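Local atomic coordinates of xylulose kinase (PDB entry 3I8B), a protein that probably catalyses the ATP-dependent phosphorylation of D-xylulose to D-xylulose 5-phosphate, as a member of the FGGY family of carbohydrate kinases. Residues Phe356-Gly361 and Leu399-Val404; Leu408-Asp413 and Glu500-Ala505; Val368-Gly373 and Pro377-Ala382; Asp288-Leu293 and Val298-Ser303; Gly273-Ala278 and Leu325-Thr330. One frame throughout, in Å; residues are numbered along the deposited sequence.

Five contacts illustrate how a sugar kinase connects the outer part of its C-terminal domain to the predicted active site. Contacts 1 and 2 use successive parts of helix 396-420, their centres about 14 Å apart. Contact 3 lies about 13 Å from contact 2, centre to centre, and Tyr502 OH approaches Pro369 CD at 3.4 Å. On another side of the same helix, Gln411 of contact 2 reaches Leu293 of contact 4 and Thr330 of contact 5. Contacts 4 and 5, with centres about 7 Å apart, share a sheet: strands 297-301 and 324-330 are neighbours. Contact 5 carries Asp274, the predicted proton acceptor, and the side chain of Val298 in contact 4 lies about 8 Å from the Asp274 side chain.

Contact 1 (Phe356-Gly361 and Leu399-Val404); sequences FASKPG and LARAFV
Arg401 reaches from helix 396-420 across to Ser358, Lys359 and Pro360, where the chain leaves helix 348-357. The motif is helix-to-loop packing in the C-terminal domain of an FGGY kinase, and it shows how the aliphatic part of one long side chain can pack while its guanidinium bonds. Near the helix the touch is apolar, Arg401 CB lying 3.5 Å from Ser358 CB; Arg401 CG then rests against a carbonyl oxygen, 3.6 Å from Lys359 O. CG stands anti to the backbone N (chi1 -180°), which carries the chain outward from the helix, and a bend at chi2 (65°) then turns the remainder along the loop backbone. The flat guanidinium comes to rest with one face against the peptide link between Lys359 and Pro360; Lys359 C sits 3.7 Å above its plane, over the centre. Bonds to neighbouring residues fix this position. NE forms a salt bridge with Glu405, whose carboxylate also accepts the backbone N-H of Gly361, while NH1 donates to the carbonyl of Ala355. That carbonyl lies near the C-terminal end of helix 348-357, where the helix dipole would be expected to favour a positive group. Phe356 points its side chain elsewhere, toward helix 438-448, and meets the arginine through its backbone, with CA 4.1 Å from Arg401 NH1. At the far tip, Arg401 NH2 lies against the proline ring, 3.5 Å from Pro360 CG.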
# COMPACT_ATOMS: atom_id res chain seq x y z
N PHE A 356 13.29 -28.94 8.77
CA PHE A 356 13.16 -29.28 10.18
C PHE A 356 14.15 -30.37 10.59
O PHE A 356 14.44 -30.52 11.77
CB PHE A 356 11.73 -29.73 10.51
CG PHE A 356 10.70 -28.64 10.36
CD1 PHE A 356 10.89 -27.40 10.96
CD2 PHE A 356 9.54 -28.86 9.63
CE1 PHE A 356 9.94 -26.40 10.84
CE2 PHE A 356 8.58 -27.87 9.51
CZ PHE A 356 8.78 -26.63 10.11
N ALA A 357 14.64 -31.13 9.63
CA ALA A 357 15.67 -32.13 9.92
C ALA A 357 17.01 -31.46 10.26
O ALA A 357 17.89 -32.08 10.87
CB ALA A 357 15.84 -33.07 8.75
N SER A 358 17.15 -30.20 9.86
CA SER A 358 18.36 -29.41 10.11
C SER A 358 18.37 -28.81 11.51
O SER A 358 17.74 -29.34 12.43
CB SER A 358 18.47 -28.29 9.06
OG SER A 358 19.72 -27.62 9.13
N LYS A 359 19.10 -27.71 11.67
CA LYS A 359 19.19 -26.98 12.93
C LYS A 359 19.15 -25.47 12.69
O LYS A 359 19.44 -25.01 11.58
CB LYS A 359 20.50 -27.34 13.64
CG LYS A 359 20.65 -28.80 13.99
CD LYS A 359 22.07 -29.10 14.43
CE LYS A 359 22.56 -28.10 15.48
NZ LYS A 359 21.92 -28.32 16.81
N PRO A 360 18.79 -24.69 13.72
CA PRO A 360 18.77 -23.23 13.57
C PRO A 360 20.13 -22.72 13.13
O PRO A 360 21.13 -22.91 13.83
CB PRO A 360 18.46 -22.74 14.98
CG PRO A 360 17.70 -23.86 15.62
CD PRO A 360 18.32 -25.11 15.06
N GLY A 361 20.19 -22.07 11.97
CA GLY A 361 21.45 -21.62 11.42
C GLY A 361 21.86 -22.48 10.25
O GLY A 361 22.80 -22.15 9.52
N LEU A 399 20.44 -26.90 3.21
CA LEU A 399 20.02 -25.98 2.16
C LEU A 399 18.54 -25.64 2.33
O LEU A 399 18.15 -24.47 2.27
CB LEU A 399 20.26 -26.55 0.76
CG LEU A 399 21.70 -26.56 0.21
CD1 LEU A 399 21.75 -27.32 -1.08
CD2 LEU A 399 22.27 -25.16 0.01
N ALA A 400 17.72 -26.67 2.50
CA ALA A 400 16.29 -26.49 2.73
C ALA A 400 16.08 -25.48 3.85
O ALA A 400 15.35 -24.51 3.70
CB ALA A 400 15.64 -27.81 3.09
N ARG A 401 16.74 -25.71 4.98
CA ARG A 401 16.63 -24.85 6.14
C ARG A 401 17.11 -23.43 5.84
O ARG A 401 16.55 -22.46 6.36
CB ARG A 401 17.40 -25.46 7.32
CG ARG A 401 17.36 -24.66 8.61
CD ARG A 401 15.94 -24.59 9.18
NE ARG A 401 15.92 -24.06 10.54
CZ ARG A 401 15.63 -24.78 11.62
NH1 ARG A 401 15.32 -26.06 11.51
NH2 ARG A 401 15.64 -24.20 12.82
N ALA A 402 18.13 -23.31 4.99
CA ALA A 402 18.65 -22.00 4.59
C ALA A 402 17.66 -21.21 3.72
O ALA A 402 17.60 -19.99 3.80
CB ALA A 402 20.02 -22.14 3.88
N PHE A 403 16.90 -21.92 2.89
CA PHE A 403 15.85 -21.29 2.11
C PHE A 403 14.78 -20.69 3.03
O PHE A 403 14.36 -19.54 2.86
CB PHE A 403 15.19 -22.31 1.18
CG PHE A 403 15.88 -22.48 -0.15
CD1 PHE A 403 15.76 -21.51 -1.14
CD2 PHE A 403 16.61 -23.63 -0.43
CE1 PHE A 403 16.38 -21.67 -2.36
CE2 PHE A 403 17.22 -23.79 -1.66
CZ PHE A 403 17.11 -22.82 -2.62
N VAL A 404 14.33 -21.47 4.00
CA VAL A 404 13.32 -20.99 4.95
C VAL A 404 13.85 -19.87 5.86
O VAL A 404 13.19 -18.84 6.07
CB VAL A 404 12.77 -22.13 5.83
CG1 VAL A 404 11.75 -21.59 6.82
CG2 VAL A 404 12.15 -23.21 4.97

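Contact 2 (Leu408-Asp413 and Glu500-Ala505); sequences LCSQRD and EAYAKA
Tyr502 lays its ring against Cys409 and extends its hydroxyl to Ser410, a compact case of an aromatic side chain filling a helix crossing. Its CB is 3.7 Å from Cys409 SG. With chi1 at 177°, Tyr502 CG lies opposite the backbone N, directing the ring from helix 496-506 at the backbone of the other helix. Further out, Tyr502 CD2 packs 3.3 Å from Cys409 CB. That carbon sits over one ring face as a CH-pi contact, 3.5 Å from the centroid of the Tyr502 ring; the sulfur approaches obliquely. On the other limb, Asp413 OD2 lies at the ring edge, in its plane, 3.9 Å from Tyr502 CE1, with carboxylate and ring nearly perpendicular. The hydroxyl OH at the tip of Tyr502 lies 3.5 Å from Ser410 CB. A water links tyrosine and aspartate: it lies 2.8 Å from Tyr502 OH and donates to Asp413 OD2 at 2.6 Å. That carboxylate is held in turn by Tyr499, through OD1, and by a salt bridge from OD2 to Arg506. Pro369 and Tyr370 adjoin the phenol as well. The segment axes approach to 10.0 Å at 79°, a steep alpha-helix crossing that seats the C-terminal helix of the modelled chain on helix 396-420 of the FGGY C-terminal domain.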
# COMPACT_ATOMS: atom_id res chain seq x y z
N LEU A 408 12.58 -15.75 6.14
CA LEU A 408 12.24 -15.11 7.42
C LEU A 408 13.21 -14.02 7.83
O LEU A 408 12.80 -13.01 8.38
CB LEU A 408 12.15 -16.15 8.54
CG LEU A 408 10.84 -16.93 8.60
CD1 LEU A 408 9.67 -15.99 8.88
CD2 LEU A 408 10.61 -17.67 7.30
N CYS A 409 14.50 -14.23 7.57
CA CYS A 409 15.54 -13.26 7.91
C CYS A 409 15.40 -11.94 7.16
O CYS A 409 15.68 -10.88 7.71
CB CYS A 409 16.94 -13.85 7.65
SG CYS A 409 17.51 -14.93 8.99
N SER A 410 14.98 -12.01 5.89
CA SER A 410 14.72 -10.82 5.10
C SER A 410 13.61 -10.00 5.75
O SER A 410 13.72 -8.79 5.89
CB SER A 410 14.32 -11.20 3.68
OG SER A 410 13.85 -10.06 2.97
N GLN A 411 12.53 -10.67 6.15
CA GLN A 411 11.42 -9.98 6.81
C GLN A 411 11.89 -9.37 8.14
O GLN A 411 11.50 -8.25 8.49
CB GLN A 411 10.24 -10.92 7.03
CG GLN A 411 9.55 -11.39 5.74
CD GLN A 411 9.24 -10.24 4.78
OE1 GLN A 411 8.89 -9.14 5.20
NE2 GLN A 411 9.36 -10.50 3.49
N ARG A 412 12.75 -10.07 8.87
CA ARG A 412 13.34 -9.49 10.07
C ARG A 412 14.15 -8.26 9.72
O ARG A 412 14.06 -7.24 10.39
CB ARG A 412 14.23 -10.47 10.81
CG ARG A 412 15.19 -9.77 11.76
CD ARG A 412 14.49 -9.28 13.02
NE ARG A 412 14.63 -10.31 14.04
CZ ARG A 412 15.42 -10.20 15.10
NH1 ARG A 412 16.10 -9.09 15.32
NH2 ARG A 412 15.50 -11.21 15.96
N ASP A 413 14.98 -8.38 8.68
CA ASP A 413 15.78 -7.26 8.20
C ASP A 413 14.88 -6.05 7.98
O ASP A 413 15.25 -4.94 8.32
CB ASP A 413 16.50 -7.63 6.89
CG ASP A 413 17.86 -6.95 6.77
OD1 ASP A 413 18.36 -6.44 7.80
OD2 ASP A 413 18.43 -6.93 5.66
N GLU A 500 21.80 -12.76 12.91
CA GLU A 500 23.13 -12.13 12.98
C GLU A 500 24.04 -12.62 11.84
O GLU A 500 24.79 -11.83 11.26
CB GLU A 500 23.77 -12.32 14.36
CG GLU A 500 23.08 -11.51 15.46
CD GLU A 500 23.64 -11.75 16.86
OE1 GLU A 500 24.15 -12.87 17.11
OE2 GLU A 500 23.55 -10.83 17.71
N ALA A 501 23.95 -13.91 11.52
CA ALA A 501 24.68 -14.48 10.39
C ALA A 501 24.17 -13.94 9.06
O ALA A 501 24.94 -13.63 8.16
CB ALA A 501 24.57 -16.01 10.41
N TYR A 502 22.85 -13.83 8.95
CA TYR A 502 22.22 -13.30 7.75
C TYR A 502 22.68 -11.87 7.52
O TYR A 502 23.01 -11.49 6.39
CB TYR A 502 20.69 -13.33 7.91
CG TYR A 502 19.93 -12.72 6.74
CD1 TYR A 502 19.62 -11.37 6.71
CD2 TYR A 502 19.51 -13.51 5.68
CE1 TYR A 502 18.92 -10.82 5.65
CE2 TYR A 502 18.80 -12.97 4.61
CZ TYR A 502 18.52 -11.62 4.60
OH TYR A 502 17.82 -11.08 3.54
N ALA A 503 22.70 -11.07 8.58
CA ALA A 503 23.07 -9.67 8.44
C ALA A 503 24.50 -9.53 7.94
O ALA A 503 24.78 -8.72 7.06
CB ALA A 503 22.88 -8.92 9.75
N LYS A 504 25.41 -10.32 8.51
CA LYS A 504 26.78 -10.35 8.02
C LYS A 504 26.80 -10.63 6.53
O LYS A 504 27.34 -9.85 5.75
CB LYS A 504 27.63 -11.38 8.77
CG LYS A 504 28.04 -10.93 10.18
CD LYS A 504 29.00 -11.93 10.83
CE LYS A 504 29.40 -11.48 12.24
NZ LYS A 504 28.32 -11.71 13.24
N ALA A 505 26.17 -11.73 6.12
CA ALA A 505 26.17 -12.14 4.72
C ALA A 505 25.64 -11.07 3.77
O ALA A 505 26.25 -10.81 2.74
CB ALA A 505 25.40 -13.46 4.53
O HOH W 1 17.62 -8.34 3.67

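Contact 3 (Val368-Gly373 and Pro377-Ala382); sequences VPYFDG and PNRPNA
Tyr370 and Gly373 face Pro377, Arg379 and Ala382 inside the long loop that joins strands 366-368 and 385-387. Two beta turns shape it, a type II turn from Tyr370 to Gly373 and a type I turn from Arg379 to Ala382, so the example shows how irregular chain can be ordered by turns packed on one another. Backbone bonds close each turn: Gly373 N donates to Tyr370 O at 2.8 Å, and Ala382 N to Arg379 O at 3.2 Å. Between the turns the polar links run through a water, which donates to Asp372 O and to Pro380 O, and a C-H...O approach of Gly373 CA to Pro380 O at 3.6 Å. The backbone angles at Gly373 (phi 84°) suit glycine, and its CA is crowded by the neighbouring carbonyls, lying 3.4 Å from Arg379 O. Apolar packing gathers round the Tyr370 ring. Val368 CG1 lies above its centre on one face, Ala382 CB comes obliquely to within 4.0 Å of Tyr370 CD2, and Pro377, which follows a cis peptide bond, crosses the tyrosine side chain at about a right angle, its CD 3.2 Å from Tyr370 OH. The charged partner approaches differently: Arg379, extended from CG to NE, brings its guanidinium nearly perpendicular (89°) to the ring, with Tyr370 OH over one guanidinium face, while its NH1 donates to the carbonyl of Arg506. That same NH1 lies in the ring plane, at the edge, 3.6 Å from Tyr370 CE2.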
# COMPACT_ATOMS: atom_id res chain seq x y z
N VAL A 368 21.04 -15.24 1.22
CA VAL A 368 20.53 -13.88 1.04
C VAL A 368 19.70 -13.91 -0.23
O VAL A 368 20.23 -13.92 -1.34
CB VAL A 368 21.65 -12.83 0.92
CG1 VAL A 368 21.06 -11.43 0.65
CG2 VAL A 368 22.51 -12.81 2.17
N PRO A 369 18.37 -13.94 -0.07
CA PRO A 369 17.48 -14.37 -1.15
C PRO A 369 17.08 -13.26 -2.12
O PRO A 369 15.89 -13.14 -2.40
CB PRO A 369 16.21 -14.81 -0.40
CG PRO A 369 16.39 -14.35 1.03
CD PRO A 369 17.60 -13.49 1.10
N TYR A 370 18.04 -12.48 -2.61
CA TYR A 370 17.70 -11.39 -3.52
C TYR A 370 17.52 -11.89 -4.96
O TYR A 370 18.09 -11.33 -5.90
CB TYR A 370 18.73 -10.27 -3.46
CG TYR A 370 18.92 -9.65 -2.08
CD1 TYR A 370 17.99 -9.86 -1.07
CD2 TYR A 370 20.01 -8.84 -1.81
CE1 TYR A 370 18.16 -9.30 0.19
CE2 TYR A 370 20.18 -8.27 -0.57
CZ TYR A 370 19.26 -8.50 0.43
OH TYR A 370 19.46 -7.93 1.65
N PHE A 371 16.74 -12.95 -5.13
CA PHE A 371 16.44 -13.44 -6.47
C PHE A 371 15.86 -12.29 -7.27
O PHE A 371 14.83 -11.73 -6.90
CB PHE A 371 15.44 -14.59 -6.41
CG PHE A 371 15.95 -15.78 -5.67
CD1 PHE A 371 16.76 -16.71 -6.29
CD2 PHE A 371 15.62 -15.97 -4.33
CE1 PHE A 371 17.24 -17.81 -5.61
CE2 PHE A 371 16.10 -17.07 -3.64
CZ PHE A 371 16.91 -17.99 -4.28
N ASP A 372 16.54 -11.92 -8.36
CA ASP A 372 16.06 -10.82 -9.20
C ASP A 372 16.09 -9.47 -8.49
O ASP A 372 15.28 -8.59 -8.77
CB ASP A 372 14.63 -11.12 -9.69
CG ASP A 372 14.53 -12.48 -10.37
OD1 ASP A 372 14.95 -12.60 -11.54
OD2 ASP A 372 14.04 -13.44 -9.73
N GLY A 373 17.04 -9.30 -7.56
CA GLY A 373 17.20 -8.05 -6.84
C GLY A 373 16.27 -7.92 -5.64
O GLY A 373 15.62 -8.89 -5.26
N PRO A 377 16.42 -4.48 1.16
CA PRO A 377 17.05 -3.17 0.98
C PRO A 377 17.06 -2.77 -0.50
O PRO A 377 16.72 -3.59 -1.34
CB PRO A 377 18.50 -3.39 1.47
CG PRO A 377 18.61 -4.87 1.82
CD PRO A 377 17.41 -5.56 1.28
N ASN A 378 17.43 -1.53 -0.81
CA ASN A 378 17.27 -0.99 -2.16
C ASN A 378 18.37 -1.44 -3.11
O ASN A 378 19.32 -0.71 -3.34
CB ASN A 378 17.22 0.54 -2.12
CG ASN A 378 16.78 1.16 -3.45
OD1 ASN A 378 16.72 0.49 -4.49
ND2 ASN A 378 16.48 2.46 -3.42
N ARG A 379 18.22 -2.64 -3.68
CA ARG A 379 19.28 -3.27 -4.47
C ARG A 379 18.73 -3.94 -5.73
O ARG A 379 18.63 -5.16 -5.81
CB ARG A 379 20.01 -4.30 -3.64
CG ARG A 379 20.67 -3.72 -2.42
CD ARG A 379 21.64 -4.71 -1.81
NE ARG A 379 22.04 -4.30 -0.47
CZ ARG A 379 22.75 -5.05 0.37
NH1 ARG A 379 23.14 -6.27 0.02
NH2 ARG A 379 23.06 -4.58 1.58
N PRO A 380 18.39 -3.12 -6.74
CA PRO A 380 17.71 -3.56 -7.97
C PRO A 380 18.48 -4.60 -8.76
O PRO A 380 17.87 -5.53 -9.30
CB PRO A 380 17.61 -2.27 -8.79
CG PRO A 380 17.74 -1.17 -7.80
CD PRO A 380 18.69 -1.68 -6.77
N ASN A 381 19.80 -4.46 -8.86
CA ASN A 381 20.58 -5.35 -9.72
C ASN A 381 21.24 -6.46 -8.93
O ASN A 381 22.19 -7.08 -9.40
CB ASN A 381 21.64 -4.57 -10.49
CG ASN A 381 21.12 -3.25 -11.04
OD1 ASN A 381 21.57 -2.18 -10.63
ND2 ASN A 381 20.16 -3.33 -11.96
N ALA A 382 20.74 -6.70 -7.73
CA ALA A 382 21.32 -7.72 -6.86
C ALA A 382 20.85 -9.10 -7.27
O ALA A 382 19.86 -9.26 -7.99
CB ALA A 382 20.95 -7.45 -5.40
O HOH W 2 14.79 -5.55 -9.09

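Contact 4 (Asp288-Leu293 and Val298-Ser303); sequences DVSISL and VAAAIS
Ser290 pairs with Ala300 through two backbone hydrogen bonds, the centre of an antiparallel ladder in which hydrogen-bonded and non-hydrogen-bonded pairs alternate. Ser290 N donates to Ala300 O at 2.8 Å, and Ala300 N returns a bond to Ser290 O at 2.9 Å. Ser292 and Val298 repeat the exchange, and Ile302 N makes a hydrogen bond to Asp288 O at 3.0 Å. Between these lie the non-hydrogen-bonded pairs Val289-Ala301 and Ile291-Ala299. Val289 CG2, anti to the backbone N, packs 3.7 Å from Ala301 CB. More tightly still, Val289 CG2 lies 3.1 Å from Ala300 O. On the face of Ser290, Ser292, Val298 and Ala300 a water bridges side chain and backbone: it lies 2.6 Å from Ser290 OG and donates to Val298 O at 2.7 Å. Farther out, helix 396-420 covers the Ile291 and Ala301 side through Leu415 and Ile418, whereas Leu327 of strand 324-330 meets Val298 and Ala300. Asp288 is secured by a salt bridge to Arg427, and Val289, Ile291 and Leu293 bond through their backbones to strand 427-431. The result is a beta hairpin embedded in a mixed sheet, as is characteristic of the C-terminal domain of FGGY kinases in the actin-like ATPase clan.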
# COMPACT_ATOMS: atom_id res chain seq x y z
N ASP A 288 2.50 -1.68 16.12
CA ASP A 288 2.15 -2.90 15.42
C ASP A 288 2.79 -2.90 14.03
O ASP A 288 2.86 -1.86 13.37
CB ASP A 288 0.63 -3.01 15.24
CG ASP A 288 -0.11 -3.31 16.55
OD1 ASP A 288 0.53 -3.78 17.51
OD2 ASP A 288 -1.33 -3.07 16.60
N VAL A 289 3.27 -4.06 13.60
CA VAL A 289 3.62 -4.24 12.21
C VAL A 289 2.88 -5.45 11.68
O VAL A 289 2.59 -6.39 12.43
CB VAL A 289 5.14 -4.44 12.02
CG1 VAL A 289 5.57 -5.77 12.60
CG2 VAL A 289 5.49 -4.34 10.54
N SER A 290 2.53 -5.40 10.40
CA SER A 290 1.95 -6.55 9.75
C SER A 290 2.92 -7.01 8.68
O SER A 290 3.54 -6.18 8.00
CB SER A 290 0.61 -6.20 9.11
OG SER A 290 0.80 -5.38 7.96
N ILE A 291 3.06 -8.32 8.54
CA ILE A 291 3.82 -8.89 7.44
C ILE A 291 2.86 -9.63 6.53
O ILE A 291 2.28 -10.65 6.91
CB ILE A 291 4.89 -9.87 7.95
CG1 ILE A 291 6.00 -9.10 8.66
CG2 ILE A 291 5.43 -10.69 6.79
CD1 ILE A 291 6.77 -9.92 9.65
N SER A 292 2.66 -9.10 5.34
CA SER A 292 1.83 -9.78 4.36
C SER A 292 2.76 -10.56 3.45
O SER A 292 3.56 -9.99 2.71
CB SER A 292 1.01 -8.76 3.56
OG SER A 292 -0.04 -9.40 2.88
N LEU A 293 2.67 -11.88 3.53
CA LEU A 293 3.60 -12.74 2.83
C LEU A 293 2.91 -13.49 1.70
O LEU A 293 2.34 -14.56 1.92
CB LEU A 293 4.21 -13.73 3.82
CG LEU A 293 5.57 -14.36 3.54
CD1 LEU A 293 6.63 -13.29 3.22
CD2 LEU A 293 5.99 -15.19 4.75
N VAL A 298 5.16 -7.61 2.07
CA VAL A 298 4.93 -6.24 2.51
C VAL A 298 4.95 -6.17 4.03
O VAL A 298 4.09 -6.74 4.68
CB VAL A 298 3.57 -5.70 2.04
CG1 VAL A 298 3.34 -4.32 2.60
CG2 VAL A 298 3.50 -5.68 0.52
N ALA A 299 5.95 -5.49 4.58
CA ALA A 299 6.00 -5.20 6.01
C ALA A 299 5.56 -3.75 6.27
O ALA A 299 6.24 -2.81 5.85
CB ALA A 299 7.39 -5.44 6.55
N ALA A 300 4.43 -3.58 6.95
CA ALA A 300 3.89 -2.26 7.21
C ALA A 300 3.71 -2.07 8.71
O ALA A 300 3.03 -2.86 9.37
CB ALA A 300 2.57 -2.08 6.48
N ALA A 301 4.34 -1.03 9.25
CA ALA A 301 4.22 -0.74 10.67
C ALA A 301 3.53 0.60 10.85
O ALA A 301 3.63 1.48 9.99
CB ALA A 301 5.61 -0.72 11.33
N ILE A 302 2.84 0.74 11.97
CA ILE A 302 2.27 2.03 12.32
C ILE A 302 3.23 2.78 13.22
O ILE A 302 3.63 2.29 14.27
CB ILE A 302 0.92 1.86 12.98
CG1 ILE A 302 0.01 1.09 12.03
CG2 ILE A 302 0.31 3.23 13.34
CD1 ILE A 302 -0.95 0.25 12.73
N SER A 303 3.58 3.99 12.78
CA SER A 303 4.58 4.83 13.41
C SER A 303 3.95 6.12 13.93
O SER A 303 3.20 6.80 13.22
CB SER A 303 5.69 5.16 12.39
OG SER A 303 6.61 6.11 12.90
O HOH W 3 1.66 -5.84 5.60

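Contact 5 (Gly273-Ala278 and Leu325-Thr330); sequences GDNAMA and LPLACT
Asn275 OD1 accepts a weak hydrogen bond from NE2 of Gln74, a predicted substrate-binding residue, and Leu327 CD1 is also near that Asn275 OD1, at 3.8 Å. Here a helix N-terminus is set across a strand, helix 274-281 over strand 324-330, and the packing joins the N-terminal and C-terminal family regions of the FGGY kinase beside the predicted active site. The axes of the two segments are 10.3 Å apart at their closest and make an angle of 117°, so side chains make the contact. Asn275 CG is anti to its carbonyl carbon (chi1 -70°), and this turns one face of the amide to Leu327, the two side chains meeting at about a right angle; the methyl CD1 of Leu327 sits over that face, 3.7 Å from Asn275 CG. The amide thus has an apolar neighbour on the strand and a polar one at Gln74. Leu325 supplies the second support. Its CD2 lies 4.0 Å from Asn275 CB and 3.9 Å from the backbone N of Ala276, a methyl that touches two successive residues of the first helical turn. Gly273 stands at the N-cap position, and its carbonyl O accepts Met277 N at 2.9 Å; Met277 is present as selenomethionine. Asp274, the predicted proton acceptor, follows immediately. It does not touch the strand segment, but its OD1 makes a weak bond with Asn275 N. Beside the leucines, on the neighbouring strand 297-301, Val298 and Ala300 join the same apolar layer. One residue on from Asn275, Ala276 CB lies 4.1 Å from Leu325 CD2.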
# COMPACT_ATOMS: atom_id res chain seq x y z
N GLY A 273 -5.92 4.35 1.16
CA GLY A 273 -5.17 3.35 0.39
C GLY A 273 -5.27 1.98 1.03
O GLY A 273 -5.49 1.87 2.26
N ASP A 274 -5.13 0.92 0.23
CA ASP A 274 -5.41 -0.42 0.73
C ASP A 274 -4.55 -0.84 1.92
O ASP A 274 -5.08 -1.34 2.91
CB ASP A 274 -5.41 -1.48 -0.38
CG ASP A 274 -4.16 -1.46 -1.26
OD1 ASP A 274 -3.13 -0.85 -0.88
OD2 ASP A 274 -4.22 -2.06 -2.34
N ASN A 275 -3.23 -0.66 1.85
CA ASN A 275 -2.38 -1.03 2.98
C ASN A 275 -2.83 -0.43 4.32
O ASN A 275 -2.93 -1.15 5.32
CB ASN A 275 -0.93 -0.68 2.69
CG ASN A 275 -0.32 -1.58 1.63
OD1 ASN A 275 0.16 -1.11 0.60
ND2 ASN A 275 -0.38 -2.89 1.87
N ALA A 276 -3.07 0.88 4.35
CA ALA A 276 -3.53 1.56 5.56
C ALA A 276 -4.96 1.17 5.97
O ALA A 276 -5.30 1.15 7.16
CB ALA A 276 -3.44 3.07 5.40
N MSE A 277 -5.81 0.89 4.99
CA MSE A 277 -7.17 0.53 5.32
C MSE A 277 -7.15 -0.85 5.99
O MSE A 277 -7.79 -1.04 7.03
CB MSE A 277 -8.08 0.58 4.09
CG MSE A 277 -8.33 1.99 3.55
SE MSE A 277 -10.00 2.88 4.23
CE MSE A 277 -9.40 3.23 6.07
N ALA A 278 -6.38 -1.78 5.42
CA ALA A 278 -6.28 -3.13 5.99
C ALA A 278 -5.78 -3.03 7.42
O ALA A 278 -6.26 -3.74 8.30
CB ALA A 278 -5.33 -4.01 5.17
N LEU A 325 2.77 5.23 8.28
CA LEU A 325 2.85 3.86 7.77
C LEU A 325 4.15 3.62 6.97
O LEU A 325 4.14 3.56 5.73
CB LEU A 325 1.63 3.57 6.88
CG LEU A 325 1.40 2.10 6.51
CD1 LEU A 325 0.75 1.39 7.67
CD2 LEU A 325 0.53 1.99 5.27
N PRO A 326 5.28 3.49 7.68
CA PRO A 326 6.49 3.02 7.00
C PRO A 326 6.20 1.67 6.35
O PRO A 326 5.75 0.76 7.03
CB PRO A 326 7.49 2.84 8.15
CG PRO A 326 6.63 2.81 9.41
CD PRO A 326 5.54 3.80 9.09
N LEU A 327 6.46 1.56 5.06
CA LEU A 327 6.06 0.38 4.31
C LEU A 327 7.24 -0.20 3.53
O LEU A 327 7.84 0.48 2.71
CB LEU A 327 4.93 0.73 3.35
CG LEU A 327 4.31 -0.50 2.69
CD1 LEU A 327 2.92 -0.72 3.24
CD2 LEU A 327 4.26 -0.29 1.18
N ALA A 328 7.55 -1.47 3.81
CA ALA A 328 8.71 -2.12 3.23
C ALA A 328 8.31 -3.27 2.32
O ALA A 328 7.87 -4.32 2.79
CB ALA A 328 9.61 -2.64 4.34
N CYS A 329 8.46 -3.07 1.02
CA CYS A 329 8.18 -4.14 0.06
C CYS A 329 9.40 -5.01 -0.20
O CYS A 329 10.51 -4.50 -0.36
CB CYS A 329 7.67 -3.56 -1.26
SG CYS A 329 6.16 -2.61 -1.08
N THR A 330 9.19 -6.32 -0.22
CA THR A 330 10.24 -7.25 -0.60
C THR A 330 9.82 -8.00 -1.86
O THR A 330 8.71 -8.53 -1.94
CB THR A 330 10.55 -8.24 0.55
OG1 THR A 330 9.33 -8.72 1.12
CG2 THR A 330 11.38 -7.56 1.64